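Local coordinates for PCF11 protein (PDB 1SZ9), which recognises the carboxy-terminal domain of RNA polymerase II through its CTD-interacting domain and so probably couples transcription to processing of mRNA 3' ends, at residues 6-11 with 35-40; 43-48 with 80-85; 92-97 with 103-108. All coordinates share one frame; numbering follows the deposited sequence.

How the contacts relate
From the N terminus, helix 3-16 is met first: contact 1 (6-11 with 35-40) closes a loop of 23 residues, mostly helical, by setting that helix against the turn that follows helix 24-36. The chain then enters helix 41-54, and contact 2 (43-48 with 80-85) closes a longer loop of 31 residues on helix 78-83. Contact 3 (92-97 with 103-108) closes a short one between helices 86-95 and 99-112. The three loops run in series, neither nesting nor crossing. Contacts 1 and 2 touch, Val9 CG2 lying 3.6 Å from Tyr43 CB, whereas contact 3 stands on the other side of the chain's centre, about 18 Å from contact 2 between centres.

Contact 1: 6-11 with 35-40; sequences EVIVKD and EENISC
Val9 and Cys40 bring the two backbones nearest, with CA atoms 7.3 Å apart, where helix 3-16 passes the turn that ends helix 24-36 and leads into helix 41-54. Two side-chain pairs make the contact. Ile8 points toward the turn and lies across the amide of Asn37: its CD1 is 3.2 Å from Asn37 OD1, while its CG2 rests 3.7 Å from Asn37 CG. Both methyl-bearing branches of the isoleucine therefore meet the amide, the CD1 branch at the oxygen and CG2 nearer the carbon. The first torsion of Ile8 (chi1 -58°) sets CG2 anti to the backbone N and CG1 beside it, which spreads the two branches over this target. Asn37 is the first residue to leave helical phi/psi after helix 24-36, and its ND2 turns back to bond Leu33 O, which fixes the amide while the isoleucine packs on it. Such a joint between successive helices is in keeping with the all-helical, arm-repeat-like build of a CTD-interacting domain. The second pair is looser and wholly apolar, Val9 CG2 approaching Cys40 SG at 4.3 Å. Cys40 occupies the N-cap position of helix 41-54, and its backbone N bonds Asn37 O at 2.6 Å within the turn. Phe44 of helix 41-54 touches both Ile8 and Asn37.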
ATOM      1  N   GLU A   6       3.140  21.760   5.108  1.00 47.15           N
ATOM      2  CA  GLU A   6       2.909  21.327   6.478  1.00 47.30           C
ATOM      3  C   GLU A   6       1.427  21.025   6.720  1.00 44.06           C
ATOM      4  O   GLU A   6       1.073  19.982   7.246  1.00 43.35           O
ATOM      5  CB  GLU A   6       3.380  22.424   7.441  1.00 50.02           C
ATOM      6  CG  GLU A   6       3.090  22.151   8.901  1.00 56.72           C
ATOM      7  CD  GLU A   6       4.353  22.104   9.739  1.00 60.27           C
ATOM      8  OE1 GLU A   6       5.175  23.043   9.628  1.00 62.26           O
ATOM      9  OE2 GLU A   6       4.521  21.132  10.509  1.00 62.76           O
ATOM     10  N   VAL A   7       0.569  21.958   6.331  1.00 42.26           N
ATOM     11  CA  VAL A   7      -0.860  21.807   6.497  1.00 40.97           C
ATOM     12  C   VAL A   7      -1.395  20.593   5.726  1.00 39.82           C
ATOM     13  O   VAL A   7      -2.161  19.790   6.267  1.00 36.16           O
ATOM     14  CB  VAL A   7      -1.602  23.078   6.021  1.00 41.74           C
ATOM     15  CG1 VAL A   7      -3.103  22.831   5.989  1.00 39.82           C
ATOM     16  CG2 VAL A   7      -1.287  24.236   6.958  1.00 43.19           C
ATOM     17  N   ILE A   8      -1.002  20.467   4.462  1.00 37.19           N
ATOM     18  CA  ILE A   8      -1.457  19.345   3.655  1.00 36.70           C
ATOM     19  C   ILE A   8      -0.984  18.002   4.231  1.00 33.55           C
ATOM     20  O   ILE A   8      -1.755  17.050   4.316  1.00 31.25           O
ATOM     21  CB  ILE A   8      -0.975  19.483   2.195  1.00 37.59           C
ATOM     22  CG1 ILE A   8      -1.496  20.805   1.617  1.00 39.36           C
ATOM     23  CG2 ILE A   8      -1.497  18.298   1.349  1.00 35.88           C
ATOM     24  CD1 ILE A   8      -0.890  21.186   0.274  1.00 44.13           C
ATOM     25  N   VAL A   9       0.275  17.933   4.635  1.00 31.92           N
ATOM     26  CA  VAL A   9       0.808  16.698   5.189  1.00 33.72           C
ATOM     27  C   VAL A   9       0.121  16.331   6.505  1.00 35.80           C
ATOM     28  O   VAL A   9      -0.212  15.165   6.726  1.00 34.07           O
ATOM     29  CB  VAL A   9       2.347  16.788   5.387  1.00 33.75           C
ATOM     30  CG1 VAL A   9       2.860  15.595   6.195  1.00 33.65           C
ATOM     31  CG2 VAL A   9       3.040  16.811   4.025  1.00 31.90           C
ATOM     32  N   LYS A  10      -0.108  17.320   7.373  1.00 36.25           N
ATOM     33  CA  LYS A  10      -0.766  17.046   8.652  1.00 38.13           C
ATOM     34  C   LYS A  10      -2.195  16.582   8.419  1.00 37.01           C
ATOM     35  O   LYS A  10      -2.714  15.731   9.131  1.00 35.81           O
ATOM     36  CB  LYS A  10      -0.768  18.286   9.546  1.00 38.76           C
ATOM     37  CG  LYS A  10       0.553  18.537  10.234  1.00 43.51           C
ATOM     38  CD  LYS A  10       0.487  19.758  11.136  1.00 45.40           C
ATOM     39  CE  LYS A  10       1.785  19.940  11.905  1.00 45.33           C
ATOM     40  NZ  LYS A  10       1.723  21.160  12.766  1.00 47.66           N
ATOM     41  N   ASP A  11      -2.825  17.158   7.409  1.00 37.02           N
ATOM     42  CA  ASP A  11      -4.188  16.810   7.062  1.00 37.27           C
ATOM     43  C   ASP A  11      -4.204  15.361   6.553  1.00 36.23           C
ATOM     44  O   ASP A  11      -5.123  14.596   6.876  1.00 35.14           O
ATOM     45  CB  ASP A  11      -4.689  17.800   5.998  1.00 42.49           C
ATOM     46  CG  ASP A  11      -6.106  17.510   5.524  1.00 47.35           C
ATOM     47  OD1 ASP A  11      -7.025  17.350   6.360  1.00 50.74           O
ATOM     48  OD2 ASP A  11      -6.308  17.464   4.292  1.00 52.07           O
ATOM     49  N   GLU A  35      -3.270  12.636  -5.540  1.00 25.57           N
ATOM     50  CA  GLU A  35      -3.368  13.073  -6.934  1.00 28.86           C
ATOM     51  C   GLU A  35      -3.129  14.588  -7.052  1.00 31.12           C
ATOM     52  O   GLU A  35      -2.445  15.065  -7.955  1.00 32.02           O
ATOM     53  CB  GLU A  35      -4.773  12.731  -7.463  1.00 29.47           C
ATOM     54  CG  GLU A  35      -5.178  13.329  -8.820  1.00 32.15           C
ATOM     55  CD  GLU A  35      -4.744  12.472 -10.011  1.00 34.05           C
ATOM     56  OE1 GLU A  35      -4.701  11.239  -9.882  1.00 36.28           O
ATOM     57  OE2 GLU A  35      -4.474  13.024 -11.092  1.00 35.35           O
ATOM     58  N   GLU A  36      -3.686  15.336  -6.115  1.00 30.94           N
ATOM     59  CA  GLU A  36      -3.595  16.788  -6.128  1.00 31.98           C
ATOM     60  C   GLU A  36      -2.348  17.403  -5.517  1.00 31.26           C
ATOM     61  O   GLU A  36      -2.091  18.587  -5.695  1.00 30.87           O
ATOM     62  CB  GLU A  36      -4.821  17.357  -5.427  1.00 33.34           C
ATOM     63  CG  GLU A  36      -6.103  17.178  -6.197  1.00 39.00           C
ATOM     64  CD  GLU A  36      -7.320  17.262  -5.301  1.00 42.91           C
ATOM     65  OE1 GLU A  36      -7.285  18.021  -4.303  1.00 44.99           O
ATOM     66  OE2 GLU A  36      -8.320  16.574  -5.600  1.00 46.54           O
ATOM     67  N   ASN A  37      -1.562  16.610  -4.806  1.00 29.62           N
ATOM     68  CA  ASN A  37      -0.385  17.150  -4.162  1.00 27.58           C
ATOM     69  C   ASN A  37       0.848  16.308  -4.406  1.00 29.01           C
ATOM     70  O   ASN A  37       1.583  15.989  -3.475  1.00 32.15           O
ATOM     71  CB  ASN A  37      -0.661  17.277  -2.663  1.00 27.79           C
ATOM     72  CG  ASN A  37      -1.848  18.181  -2.374  1.00 31.26           C
ATOM     73  OD1 ASN A  37      -1.701  19.399  -2.291  1.00 27.63           O
ATOM     74  ND2 ASN A  37      -3.043  17.589  -2.255  1.00 29.89           N
ATOM     75  N   ILE A  38       1.076  15.950  -5.663  1.00 28.00           N
ATOM     76  CA  ILE A  38       2.226  15.147  -5.995  1.00 30.18           C
ATOM     77  C   ILE A  38       3.513  15.740  -5.440  1.00 31.66           C
ATOM     78  O   ILE A  38       4.468  15.022  -5.167  1.00 30.61           O
ATOM     79  CB  ILE A  38       2.334  14.939  -7.515  1.00 29.42           C
ATOM     80  CG1 ILE A  38       1.270  13.919  -7.951  1.00 27.17           C
ATOM     81  CG2 ILE A  38       3.758  14.478  -7.890  1.00 29.46           C
ATOM     82  CD1 ILE A  38       1.294  13.576  -9.448  1.00 30.32           C
ATOM     83  N   SER A  39       3.534  17.053  -5.238  1.00 34.46           N
ATOM     84  CA  SER A  39       4.724  17.682  -4.687  1.00 36.87           C
ATOM     85  C   SER A  39       5.009  17.171  -3.267  1.00 36.27           C
ATOM     86  O   SER A  39       6.132  17.299  -2.770  1.00 36.09           O
ATOM     87  CB  SER A  39       4.558  19.210  -4.691  1.00 40.45           C
ATOM     88  OG  SER A  39       3.227  19.582  -4.353  1.00 46.32           O
ATOM     89  N   CYS A  40       3.998  16.587  -2.616  1.00 33.11           N
ATOM     90  CA  CYS A  40       4.158  16.054  -1.253  1.00 33.18           C
ATOM     91  C   CYS A  40       4.219  14.533  -1.239  1.00 31.39           C
ATOM     92  O   CYS A  40       4.129  13.913  -0.176  1.00 30.24           O
ATOM     93  CB  CYS A  40       2.978  16.471  -0.360  1.00 35.05           C
ATOM     94  SG  CYS A  40       2.790  18.241  -0.059  1.00 39.15           S
TER

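Contact 2: 43-48 with 80-85; sequences YFVDAI and IYFSRN
This is a buried, apolar helix-to-helix contact near the middle of the chain, about 8 Å from its centre, between helix 41-54 and the short helix 78-83. No hydrogen bond crosses it; the evidence is the fit of Val45 and Ile48 around one aromatic ring, that of Phe82. The backbones are nearest at Val45 and Phe82, whose CA atoms are 6.6 Å apart.

Val45 points toward the other helix and uses both methyls. CG2 sits over one face of the Phe82 ring, 4.0 Å from its centroid and 14° off the ring normal, a CH-pi contact displaced slightly toward the rim. CG1 lies 3.7 Å from Phe82 CE1. With CG1 anti to the backbone N (chi1 170°), CG2 is left beside that nitrogen, and the pair of methyls grips the ring at two places. CG2 has a second neighbour too, Tyr81 CB at 3.8 Å, and stands at the edge of the tyrosine ring, near its plane.

The two helices are neighbours in the all-helical, arm-repeat-like CTD-interacting domain, a fold known in this family as a right-handed superhelix.

One turn further along helix 41-54, Ile48 reaches the rim of the same ring: its CD1 lies near the ring plane, 3.8 Å from Phe82 CZ, and the two side chains cross at about a right angle. The phenylalanine is thus met by a methyl over a face and by another at its edge. Leu67 and Cys71 of helix 57-73 also touch Phe82, Leu67 and Ile70 touch Ile48, and Phe123 adds a further contact to Phe82.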
ATOM      1  N   TYR A  43       6.128  12.546   1.350  1.00 31.18           N
ATOM      2  CA  TYR A  43       5.554  12.675   2.686  1.00 32.02           C
ATOM      3  C   TYR A  43       4.406  11.703   2.843  1.00 29.61           C
ATOM      4  O   TYR A  43       4.277  11.060   3.876  1.00 27.61           O
ATOM      5  CB  TYR A  43       5.063  14.099   2.942  1.00 33.16           C
ATOM      6  CG  TYR A  43       6.201  15.081   3.040  1.00 39.31           C
ATOM      7  CD1 TYR A  43       7.195  14.918   4.004  1.00 40.77           C
ATOM      8  CD2 TYR A  43       6.321  16.137   2.140  1.00 40.57           C
ATOM      9  CE1 TYR A  43       8.279  15.770   4.067  1.00 42.67           C
ATOM     10  CE2 TYR A  43       7.410  17.004   2.195  1.00 42.23           C
ATOM     11  CZ  TYR A  43       8.382  16.810   3.158  1.00 44.27           C
ATOM     12  OH  TYR A  43       9.471  17.641   3.209  1.00 48.08           O
ATOM     13  N   PHE A  44       3.578  11.597   1.808  1.00 29.36           N
ATOM     14  CA  PHE A  44       2.444  10.676   1.839  1.00 29.19           C
ATOM     15  C   PHE A  44       2.952   9.227   1.874  1.00 27.91           C
ATOM     16  O   PHE A  44       2.412   8.392   2.589  1.00 27.11           O
ATOM     17  CB  PHE A  44       1.541  10.899   0.621  1.00 25.86           C
ATOM     18  CG  PHE A  44       0.956  12.286   0.545  1.00 26.34           C
ATOM     19  CD1 PHE A  44       0.853  13.079   1.683  1.00 24.53           C
ATOM     20  CD2 PHE A  44       0.470  12.786  -0.661  1.00 28.36           C
ATOM     21  CE1 PHE A  44       0.270  14.355   1.626  1.00 25.91           C
ATOM     22  CE2 PHE A  44      -0.115  14.058  -0.730  1.00 28.02           C
ATOM     23  CZ  PHE A  44      -0.213  14.843   0.423  1.00 25.98           C
ATOM     24  N   VAL A  45       4.000   8.927   1.115  1.00 27.82           N
ATOM     25  CA  VAL A  45       4.538   7.568   1.134  1.00 25.44           C
ATOM     26  C   VAL A  45       5.034   7.192   2.531  1.00 26.43           C
ATOM     27  O   VAL A  45       4.716   6.120   3.052  1.00 23.79           O
ATOM     28  CB  VAL A  45       5.682   7.408   0.110  1.00 25.94           C
ATOM     29  CG1 VAL A  45       6.399   6.065   0.314  1.00 25.23           C
ATOM     30  CG2 VAL A  45       5.101   7.466  -1.298  1.00 25.26           C
ATOM     31  N   ASP A  46       5.800   8.079   3.159  1.00 28.57           N
ATOM     32  CA  ASP A  46       6.318   7.771   4.488  1.00 28.26           C
ATOM     33  C   ASP A  46       5.219   7.653   5.521  1.00 26.12           C
ATOM     34  O   ASP A  46       5.291   6.824   6.414  1.00 26.01           O
ATOM     35  CB  ASP A  46       7.344   8.808   4.927  1.00 33.49           C
ATOM     36  CG  ASP A  46       8.649   8.680   4.164  1.00 38.68           C
ATOM     37  OD1 ASP A  46       8.953   7.564   3.663  1.00 40.30           O
ATOM     38  OD2 ASP A  46       9.373   9.690   4.080  1.00 41.27           O
ATOM     39  N   ALA A  47       4.190   8.477   5.390  1.00 25.82           N
ATOM     40  CA  ALA A  47       3.065   8.423   6.312  1.00 24.01           C
ATOM     41  C   ALA A  47       2.367   7.049   6.199  1.00 25.14           C
ATOM     42  O   ALA A  47       2.048   6.421   7.205  1.00 23.37           O
ATOM     43  CB  ALA A  47       2.086   9.536   5.987  1.00 21.93           C
ATOM     44  N   ILE A  48       2.139   6.583   4.972  1.00 24.95           N
ATOM     45  CA  ILE A  48       1.483   5.298   4.785  1.00 24.80           C
ATOM     46  C   ILE A  48       2.361   4.129   5.233  1.00 23.34           C
ATOM     47  O   ILE A  48       1.873   3.227   5.897  1.00 21.42           O
ATOM     48  CB  ILE A  48       1.033   5.122   3.313  1.00 25.64           C
ATOM     49  CG1 ILE A  48      -0.142   6.060   3.041  1.00 27.51           C
ATOM     50  CG2 ILE A  48       0.562   3.682   3.042  1.00 24.29           C
ATOM     51  CD1 ILE A  48      -0.590   6.064   1.621  1.00 30.71           C
ATOM     52  N   ILE A  80       6.512   4.167  -8.119  1.00 29.45           N
ATOM     53  CA  ILE A  80       7.967   4.127  -8.046  1.00 28.87           C
ATOM     54  C   ILE A  80       8.429   4.196  -6.599  1.00 28.27           C
ATOM     55  O   ILE A  80       9.209   3.358  -6.149  1.00 28.12           O
ATOM     56  CB  ILE A  80       8.599   5.306  -8.844  1.00 32.76           C
ATOM     57  CG1 ILE A  80       8.272   5.151 -10.335  1.00 33.08           C
ATOM     58  CG2 ILE A  80      10.106   5.349  -8.636  1.00 30.04           C
ATOM     59  CD1 ILE A  80       8.627   6.365 -11.170  1.00 34.57           C
ATOM     60  N   TYR A  81       7.935   5.185  -5.862  1.00 27.09           N
ATOM     61  CA  TYR A  81       8.328   5.349  -4.469  1.00 26.59           C
ATOM     62  C   TYR A  81       7.990   4.178  -3.545  1.00 27.36           C
ATOM     63  O   TYR A  81       8.837   3.766  -2.767  1.00 26.03           O
ATOM     64  CB  TYR A  81       7.729   6.631  -3.897  1.00 29.53           C
ATOM     65  CG  TYR A  81       8.197   7.903  -4.582  1.00 34.18           C
ATOM     66  CD1 TYR A  81       9.151   7.869  -5.611  1.00 35.29           C
ATOM     67  CD2 TYR A  81       7.680   9.140  -4.199  1.00 34.82           C
ATOM     68  CE1 TYR A  81       9.577   9.040  -6.245  1.00 37.46           C
ATOM     69  CE2 TYR A  81       8.093  10.318  -4.819  1.00 38.78           C
ATOM     70  CZ  TYR A  81       9.039  10.262  -5.843  1.00 40.81           C
ATOM     71  OH  TYR A  81       9.421  11.423  -6.471  1.00 42.02           O
ATOM     72  N   PHE A  82       6.758   3.660  -3.606  1.00 25.66           N
ATOM     73  CA  PHE A  82       6.368   2.525  -2.748  1.00 23.04           C
ATOM     74  C   PHE A  82       7.115   1.238  -3.111  1.00 23.36           C
ATOM     75  O   PHE A  82       7.235   0.343  -2.275  1.00 23.21           O
ATOM     76  CB  PHE A  82       4.858   2.248  -2.843  1.00 18.78           C
ATOM     77  CG  PHE A  82       4.011   3.175  -2.024  1.00 20.31           C
ATOM     78  CD1 PHE A  82       4.159   3.226  -0.623  1.00 21.83           C
ATOM     79  CD2 PHE A  82       3.035   3.975  -2.633  1.00 16.78           C
ATOM     80  CE1 PHE A  82       3.341   4.058   0.162  1.00 20.12           C
ATOM     81  CE2 PHE A  82       2.223   4.803  -1.862  1.00 18.92           C
ATOM     82  CZ  PHE A  82       2.373   4.845  -0.458  1.00 19.27           C
ATOM     83  N   SER A  83       7.604   1.138  -4.351  1.00 23.11           N
ATOM     84  CA  SER A  83       8.327  -0.066  -4.786  1.00 25.61           C
ATOM     85  C   SER A  83       9.567  -0.343  -3.950  1.00 26.46           C
ATOM     86  O   SER A  83       9.947  -1.497  -3.790  1.00 24.70           O
ATOM     87  CB  SER A  83       8.800   0.031  -6.249  1.00 27.24           C
ATOM     88  OG  SER A  83       7.730  -0.130  -7.161  1.00 34.30           O
ATOM     89  N   ARG A  84      10.201   0.709  -3.442  1.00 27.20           N
ATOM     90  CA  ARG A  84      11.425   0.519  -2.682  1.00 29.08           C
ATOM     91  C   ARG A  84      11.319  -0.343  -1.430  1.00 27.14           C
ATOM     92  O   ARG A  84      12.168  -1.206  -1.210  1.00 24.91           O
ATOM     93  CB  ARG A  84      12.062   1.863  -2.305  1.00 31.57           C
ATOM     94  CG  ARG A  84      13.395   1.663  -1.565  1.00 34.08           C
ATOM     95  CD  ARG A  84      14.236   2.914  -1.568  1.00 36.30           C
ATOM     96  NE  ARG A  84      14.397   3.434  -2.924  1.00 36.33           N
ATOM     97  CZ  ARG A  84      14.675   4.702  -3.187  1.00 37.39           C
ATOM     98  NH1 ARG A  84      14.830   5.553  -2.180  1.00 35.17           N
ATOM     99  NH2 ARG A  84      14.742   5.133  -4.444  1.00 35.49           N
ATOM    100  N   ASN A  85      10.305  -0.110  -0.601  1.00 26.11           N
ATOM    101  CA  ASN A  85      10.171  -0.915   0.609  1.00 25.68           C
ATOM    102  C   ASN A  85       9.006  -1.906   0.546  1.00 24.67           C
ATOM    103  O   ASN A  85       8.731  -2.592   1.517  1.00 22.82           O
ATOM    104  CB  ASN A  85      10.027  -0.005   1.849  1.00 24.88           C
ATOM    105  CG  ASN A  85      11.179   0.992   1.978  1.00 28.46           C
ATOM    106  OD1 ASN A  85      12.303   0.698   1.598  1.00 27.91           O
ATOM    107  ND2 ASN A  85      10.895   2.171   2.522  1.00 29.04           N
TER

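Contact 3: 92-97 with 103-108; sequences RTYLLV and TKLINM
Thr93 opens the contact with a methyl: its CG2 faces Leu105 CD1 at 4.2 Å, while its OG1 is hydrogen-bonded to Leu89 O within its own helix. Tyr94 follows, where the backbones are closest (CA to CA of Leu105, 7.3 Å). Its CG is anti to the backbone N (chi1 -170°), which carries the ring out toward helix 99-112, and two residues meet it there. Leu105 CD1 comes to 3.8 Å from Tyr94 CA and approaches the ring obliquely, near CD2. Ile106 comes in at the ring edge, its CG1 lying in the plane 4.0 Å from Tyr94 CE2, and its CD1 continues to Tyr94 OH at 3.8 Å. An alanine in place of Tyr94 is likely to take from Ile106 the ring edge it packs on and open a gap beside Leu105. Past the end of the helix, Val97 points back, and its CG2 meets Leu105 CD1 tip to tip at 3.9 Å. Leu105 CD1 is thus touched by Thr93, Tyr94 and Val97, and with the Tyr94–Ile106 pair it joins the two helices of this roughly antiparallel hairpin. Tyr94 O also accepts a bond from Arg102 NE. Around the pair, Phe134 of helix 125-137 meets the Tyr94 ring edge-to-face and Leu135 touches it, while Lys60 and Phe64 of helix 57-73 touch Thr93.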
ATOM      1  N   ARG A  92       6.744  -8.318   6.170  1.00 24.13           N
ATOM      2  CA  ARG A  92       6.637  -8.088   7.610  1.00 27.31           C
ATOM      3  C   ARG A  92       5.184  -8.054   8.049  1.00 24.10           C
ATOM      4  O   ARG A  92       4.840  -8.622   9.084  1.00 22.30           O
ATOM      5  CB  ARG A  92       7.343  -6.783   8.011  1.00 30.97           C
ATOM      6  CG  ARG A  92       8.861  -6.932   8.049  1.00 40.41           C
ATOM      7  CD  ARG A  92       9.592  -5.599   8.027  1.00 45.72           C
ATOM      8  NE  ARG A  92      11.016  -5.790   7.747  1.00 50.61           N
ATOM      9  CZ  ARG A  92      11.863  -4.812   7.432  1.00 51.78           C
ATOM     10  NH1 ARG A  92      11.440  -3.554   7.353  1.00 52.87           N
ATOM     11  NH2 ARG A  92      13.135  -5.099   7.178  1.00 51.71           N
ATOM     12  N   THR A  93       4.332  -7.409   7.254  1.00 19.25           N
ATOM     13  CA  THR A  93       2.914  -7.331   7.585  1.00 19.79           C
ATOM     14  C   THR A  93       2.286  -8.717   7.566  1.00 20.04           C
ATOM     15  O   THR A  93       1.578  -9.100   8.489  1.00 18.55           O
ATOM     16  CB  THR A  93       2.162  -6.415   6.583  1.00 20.87           C
ATOM     17  OG1 THR A  93       2.705  -5.103   6.682  1.00 21.31           O
ATOM     18  CG2 THR A  93       0.641  -6.345   6.885  1.00 17.70           C
ATOM     19  N   TYR A  94       2.559  -9.459   6.498  1.00 21.95           N
ATOM     20  CA  TYR A  94       2.032 -10.806   6.322  1.00 21.87           C
ATOM     21  C   TYR A  94       2.375 -11.688   7.527  1.00 23.01           C
ATOM     22  O   TYR A  94       1.545 -12.458   8.013  1.00 22.52           O
ATOM     23  CB  TYR A  94       2.620 -11.423   5.038  1.00 20.30           C
ATOM     24  CG  TYR A  94       1.968 -12.730   4.638  1.00 19.58           C
ATOM     25  CD1 TYR A  94       2.283 -13.916   5.295  1.00 19.71           C
ATOM     26  CD2 TYR A  94       1.022 -12.776   3.605  1.00 19.59           C
ATOM     27  CE1 TYR A  94       1.680 -15.127   4.937  1.00 21.28           C
ATOM     28  CE2 TYR A  94       0.397 -13.991   3.243  1.00 19.27           C
ATOM     29  CZ  TYR A  94       0.737 -15.153   3.911  1.00 19.50           C
ATOM     30  OH  TYR A  94       0.156 -16.345   3.572  1.00 19.51           O
ATOM     31  N   LEU A  95       3.606 -11.561   8.009  1.00 22.49           N
ATOM     32  CA  LEU A  95       4.064 -12.351   9.149  1.00 23.08           C
ATOM     33  C   LEU A  95       3.423 -11.938  10.471  1.00 23.28           C
ATOM     34  O   LEU A  95       3.488 -12.682  11.462  1.00 23.20           O
ATOM     35  CB  LEU A  95       5.596 -12.249   9.259  1.00 20.40           C
ATOM     36  CG  LEU A  95       6.341 -12.887   8.074  1.00 20.69           C
ATOM     37  CD1 LEU A  95       7.815 -12.579   8.157  1.00 22.89           C
ATOM     38  CD2 LEU A  95       6.095 -14.413   8.066  1.00 18.42           C
ATOM     39  N   LEU A  96       2.789 -10.768  10.478  1.00 24.32           N
ATOM     40  CA  LEU A  96       2.168 -10.242  11.698  1.00 25.28           C
ATOM     41  C   LEU A  96       0.654 -10.162  11.708  1.00 24.92           C
ATOM     42  O   LEU A  96       0.066  -9.583  12.622  1.00 25.99           O
ATOM     43  CB  LEU A  96       2.771  -8.863  12.029  1.00 27.26           C
ATOM     44  CG  LEU A  96       4.266  -8.871  12.447  1.00 29.27           C
ATOM     45  CD1 LEU A  96       4.812  -7.442  12.543  1.00 29.41           C
ATOM     46  CD2 LEU A  96       4.433  -9.597  13.790  1.00 27.43           C
ATOM     47  N   VAL A  97      -0.001 -10.736  10.705  1.00 23.32           N
ATOM     48  CA  VAL A  97      -1.462 -10.688  10.699  1.00 22.36           C
ATOM     49  C   VAL A  97      -2.063 -12.080  10.636  1.00 23.57           C
ATOM     50  O   VAL A  97      -1.376 -13.060  10.332  1.00 23.49           O
ATOM     51  CB  VAL A  97      -2.013  -9.840   9.526  1.00 23.13           C
ATOM     52  CG1 VAL A  97      -1.489  -8.395   9.650  1.00 21.49           C
ATOM     53  CG2 VAL A  97      -1.618 -10.479   8.176  1.00 20.22           C
ATOM     54  N   THR A 103      -5.203 -13.903   3.262  1.00 20.03           N
ATOM     55  CA  THR A 103      -5.835 -14.172   1.962  1.00 20.91           C
ATOM     56  C   THR A 103      -6.143 -12.846   1.286  1.00 20.28           C
ATOM     57  O   THR A 103      -6.115 -12.757   0.068  1.00 21.45           O
ATOM     58  CB  THR A 103      -7.175 -14.978   2.072  1.00 20.67           C
ATOM     59  OG1 THR A 103      -8.147 -14.205   2.791  1.00 21.91           O
ATOM     60  CG2 THR A 103      -6.945 -16.313   2.764  1.00 20.87           C
ATOM     61  N   LYS A 104      -6.451 -11.818   2.075  1.00 21.66           N
ATOM     62  CA  LYS A 104      -6.725 -10.495   1.508  1.00 20.46           C
ATOM     63  C   LYS A 104      -5.433  -9.873   0.969  1.00 22.23           C
ATOM     64  O   LYS A 104      -5.438  -9.259  -0.106  1.00 20.58           O
ATOM     65  CB  LYS A 104      -7.404  -9.602   2.554  1.00 23.46           C
ATOM     66  CG  LYS A 104      -8.916  -9.865   2.606  1.00 25.89           C
ATOM     67  CD  LYS A 104      -9.515  -9.600   3.955  1.00 31.89           C
ATOM     68  CE  LYS A 104     -11.063  -9.629   3.878  1.00 33.01           C
ATOM     69  NZ  LYS A 104     -11.613 -10.444   2.747  1.00 28.92           N
ATOM     70  N   LEU A 105      -4.321 -10.048   1.692  1.00 18.61           N
ATOM     71  CA  LEU A 105      -3.027  -9.538   1.204  1.00 19.04           C
ATOM     72  C   LEU A 105      -2.645 -10.297  -0.069  1.00 19.34           C
ATOM     73  O   LEU A 105      -2.024  -9.747  -0.970  1.00 18.80           O
ATOM     74  CB  LEU A 105      -1.917  -9.763   2.229  1.00 16.94           C
ATOM     75  CG  LEU A 105      -1.996  -8.926   3.510  1.00 17.65           C
ATOM     76  CD1 LEU A 105      -0.939  -9.415   4.473  1.00 17.01           C
ATOM     77  CD2 LEU A 105      -1.819  -7.438   3.175  1.00 18.57           C
ATOM     78  N   ILE A 106      -3.025 -11.569  -0.137  1.00 18.31           N
ATOM     79  CA  ILE A 106      -2.681 -12.379  -1.304  1.00 19.57           C
ATOM     80  C   ILE A 106      -3.461 -11.932  -2.538  1.00 19.25           C
ATOM     81  O   ILE A 106      -2.901 -11.809  -3.627  1.00 17.29           O
ATOM     82  CB  ILE A 106      -2.937 -13.888  -1.009  1.00 20.87           C
ATOM     83  CG1 ILE A 106      -1.912 -14.373   0.033  1.00 18.70           C
ATOM     84  CG2 ILE A 106      -2.880 -14.737  -2.329  1.00 18.80           C
ATOM     85  CD1 ILE A 106      -2.317 -15.684   0.731  1.00 17.59           C
ATOM     86  N   ASN A 107      -4.761 -11.705  -2.368  1.00 20.69           N
ATOM     87  CA  ASN A 107      -5.583 -11.264  -3.488  1.00 20.69           C
ATOM     88  C   ASN A 107      -5.089  -9.907  -3.977  1.00 22.28           C
ATOM     89  O   ASN A 107      -5.016  -9.660  -5.180  1.00 21.74           O
ATOM     90  CB  ASN A 107      -7.058 -11.211  -3.071  1.00 18.66           C
ATOM     91  CG  ASN A 107      -7.655 -12.610  -2.931  1.00 23.38           C
ATOM     92  OD1 ASN A 107      -7.066 -13.576  -3.408  1.00 23.14           O
ATOM     93  ND2 ASN A 107      -8.810 -12.721  -2.286  1.00 23.69           N
ATOM     94  N   MET A 108      -4.718  -9.044  -3.034  1.00 20.52           N
ATOM     95  CA  MET A 108      -4.214  -7.722  -3.386  1.00 21.85           C
ATOM     96  C   MET A 108      -2.951  -7.853  -4.237  1.00 20.09           C
ATOM     97  O   MET A 108      -2.787  -7.144  -5.240  1.00 21.23           O
ATOM     98  CB  MET A 108      -3.925  -6.909  -2.116  1.00 19.67           C
ATOM     99  CG  MET A 108      -3.271  -5.546  -2.363  1.00 22.51           C
ATOM    100  SD  MET A 108      -2.926  -4.732  -0.774  1.00 22.43           S
ATOM    101  CE  MET A 108      -1.541  -5.824  -0.159  1.00 22.58           C
TER